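Local coordinates for type 4 fimbrial biogenesis protein PilY1 (Pseudomonas aeruginosa, PDB 3HX6) that helps to assemble type IV pili, takes part in adhesion to host cells and, seemingly through calcium binding and release, supports twitching motility and regulates pilus retraction, at residues E188-Y193 with S218-A223. The protein carries 3 engineered substitutions. Sequence-based numbering, arbitrary orientation.
Engineered in segment 218-223: Met219 (natural residue Leu).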
loop_
_atom_site.group_PDB
_atom_site.type_symbol
_atom_site.label_atom_id
_atom_site.label_comp_id
_atom_site.label_asym_id
_atom_site.label_seq_id
_atom_site.Cartn_x
_atom_site.Cartn_y
_atom_site.Cartn_z
ATOM N N GLU A 188 -16.479 0.252 -38.265
ATOM C CA GLU A 188 -15.051 0.286 -38.551
ATOM C C GLU A 188 -14.718 -0.906 -39.427
ATOM O O GLU A 188 -14.438 -1.995 -38.930
ATOM C CB GLU A 188 -14.252 0.230 -37.244
ATOM C CG GLU A 188 -12.744 0.181 -37.426
ATOM C CD GLU A 188 -12.259 1.128 -38.505
ATOM O OE1 GLU A 188 -12.000 0.660 -39.637
ATOM O OE2 GLU A 188 -12.147 2.341 -38.226
ATOM N N PRO A 189 -14.740 -0.707 -40.752
ATOM C CA PRO A 189 -14.450 -1.768 -41.719
ATOM C C PRO A 189 -13.173 -2.571 -41.482
ATOM O O PRO A 189 -13.119 -3.747 -41.827
ATOM C CB PRO A 189 -14.451 -1.025 -43.062
ATOM C CG PRO A 189 -14.059 0.367 -42.686
ATOM C CD PRO A 189 -14.842 0.601 -41.423
ATOM N N ASP A 190 -12.152 -1.957 -40.891
ATOM C CA ASP A 190 -10.898 -2.669 -40.644
ATOM C C ASP A 190 -10.787 -3.270 -39.247
ATOM O O ASP A 190 -9.700 -3.625 -38.803
ATOM C CB ASP A 190 -9.700 -1.755 -40.896
ATOM C CG ASP A 190 -9.505 -1.445 -42.366
ATOM O OD1 ASP A 190 -9.414 -2.398 -43.172
ATOM O OD2 ASP A 190 -9.432 -0.250 -42.717
ATOM N N LEU A 191 -11.913 -3.388 -38.555
ATOM C CA LEU A 191 -11.907 -3.969 -37.224
ATOM C C LEU A 191 -11.808 -5.492 -37.331
ATOM O O LEU A 191 -12.552 -6.121 -38.088
ATOM C CB LEU A 191 -13.182 -3.584 -36.473
ATOM C CG LEU A 191 -13.300 -4.098 -35.036
ATOM C CD1 LEU A 191 -12.231 -3.430 -34.162
ATOM C CD2 LEU A 191 -14.700 -3.803 -34.495
ATOM N N GLY A 192 -10.881 -6.082 -36.582
ATOM C CA GLY A 192 -10.725 -7.525 -36.605
ATOM C C GLY A 192 -11.090 -8.102 -35.253
ATOM O O GLY A 192 -11.758 -7.435 -34.454
ATOM N N TYR A 193 -10.682 -9.337 -34.989
ATOM C CA TYR A 193 -10.962 -9.939 -33.696
ATOM C C TYR A 193 -10.153 -9.123 -32.699
ATOM O O TYR A 193 -8.919 -9.096 -32.736
ATOM C CB TYR A 193 -10.553 -11.407 -33.702
ATOM C CG TYR A 193 -11.390 -12.196 -34.674
ATOM C CD1 TYR A 193 -12.742 -12.428 -34.422
ATOM C CD2 TYR A 193 -10.860 -12.630 -35.887
ATOM C CE1 TYR A 193 -13.545 -13.063 -35.353
ATOM C CE2 TYR A 193 -11.656 -13.266 -36.829
ATOM C CZ TYR A 193 -12.996 -13.477 -36.554
ATOM O OH TYR A 193 -13.789 -14.094 -37.487
ATOM N N SER A 218 -8.842 -8.881 -39.882
ATOM C CA SER A 218 -9.837 -7.911 -40.305
ATOM C C SER A 218 -10.040 -8.136 -41.803
ATOM O O SER A 218 -9.230 -8.809 -42.446
ATOM C CB SER A 218 -9.352 -6.481 -40.030
ATOM O OG SER A 218 -8.120 -6.207 -40.674
ATOM N N MET A 219 -11.114 -7.572 -42.346
ATOM C CA MET A 219 -11.471 -7.716 -43.758
ATOM C C MET A 219 -10.314 -7.689 -44.761
ATOM O O MET A 219 -10.195 -8.583 -45.596
ATOM C CB MET A 219 -12.484 -6.638 -44.147
ATOM C CG MET A 219 -13.097 -6.827 -45.529
ATOM S SD MET A 219 -14.170 -8.291 -45.644
ATOM C CE MET A 219 -13.003 -9.556 -46.175
ATOM N N ASN A 220 -9.470 -6.665 -44.691
ATOM C CA ASN A 220 -8.358 -6.552 -45.623
ATOM C C ASN A 220 -6.981 -6.815 -45.016
ATOM O O ASN A 220 -5.963 -6.372 -45.554
ATOM C CB ASN A 220 -8.392 -5.177 -46.284
ATOM C CG ASN A 220 -9.621 -4.989 -47.153
ATOM O OD1 ASN A 220 -9.796 -5.680 -48.158
ATOM N ND2 ASN A 220 -10.487 -4.064 -46.764
ATOM N N ASP A 221 -6.959 -7.544 -43.904
ATOM C CA ASP A 221 -5.718 -7.889 -43.210
ATOM C C ASP A 221 -4.772 -6.723 -42.961
ATOM O O ASP A 221 -3.552 -6.900 -42.955
ATOM C CB ASP A 221 -4.968 -8.981 -43.975
ATOM C CG ASP A 221 -5.685 -10.312 -43.939
ATOM O OD1 ASP A 221 -5.958 -10.815 -42.825
ATOM O OD2 ASP A 221 -5.973 -10.856 -45.026
ATOM N N LYS A 222 -5.328 -5.536 -42.750
ATOM C CA LYS A 222 -4.500 -4.368 -42.488
ATOM C C LYS A 222 -4.284 -4.198 -40.994
ATOM O O LYS A 222 -4.951 -4.836 -40.181
ATOM C CB LYS A 222 -5.159 -3.102 -43.038
ATOM C CG LYS A 222 -5.311 -3.087 -44.549
ATOM C CD LYS A 222 -6.073 -1.850 -44.991
ATOM C CE LYS A 222 -6.308 -1.837 -46.495
ATOM N NZ LYS A 222 -7.099 -0.640 -46.906
ATOM N N ALA A 223 -3.335 -3.339 -40.647
ATOM C CA ALA A 223 -3.031 -3.036 -39.260
ATOM C C ALA A 223 -3.260 -1.541 -39.101
ATOM O O ALA A 223 -2.816 -0.758 -39.936
ATOM C CB ALA A 223 -1.584 -3.387 -38.947
HETATM O O HOH W 1 -12.688 -6.084 -40.885
HETATM O O HOH W 2 -8.293 -4.883 -42.998
#
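Ser218 sets its CB against the backbone carbonyl of Asp190, with CB 3.1 Å from Asp190 O. The same methylene also touches the peptide that joins Leu191 to Gly192. No direct hydrogen bond links residues 188-193 to residues 218-223. Two waters do that work.

One water joins the Asp190 and Ser218 side chains. It donates to Asp190 OD1 at 2.7 Å and lies 2.7 Å from Ser218 OG, a bond whose direction is open. It also accepts from the backbone N-H groups of Asn220 and Lys222. Together these make four hydrogen bonds to the water. Ser218 OG sits between its own backbone N and carbonyl carbon (chi1 57°), which turns the hydroxyl to the water while CB stays on the Asp190 carbonyl. The other water donates to Pro189 O and Leu191 O and accepts from Met219 N at 2.6 Å. Met219 is an engineered residue; its CB lies 3.8 Å from Pro189 O, and the chain beyond leads away.

Both segments lie in loops of the PilY1 beta-propeller domain. Residues 188-193 are part of the loop from strand 178-184 to strand 199-202, which joins two consecutive four-stranded blades. Residues 218-223 lead into strand 223-229 of the second blade. Each segment holds a type I beta turn, Glu188 to Leu191 and Ser218 to Asp221.

The Asp190 carboxylate is shared. OD2 forms a salt bridge with Lys238 of strand 235-241. Asp190 OD1 lies 3.8 Å from Lys222 CD, on the aliphatic part of the lysine. Lys222 NZ, 4.7 Å from Asp190 OD1, makes a weak, long ion pair with Glu240, and its charge may still be felt by the carboxylate. Asn214, earlier in the loop that holds residues 218-223, donates through ND2 to both Asp190 O and Lys222 O.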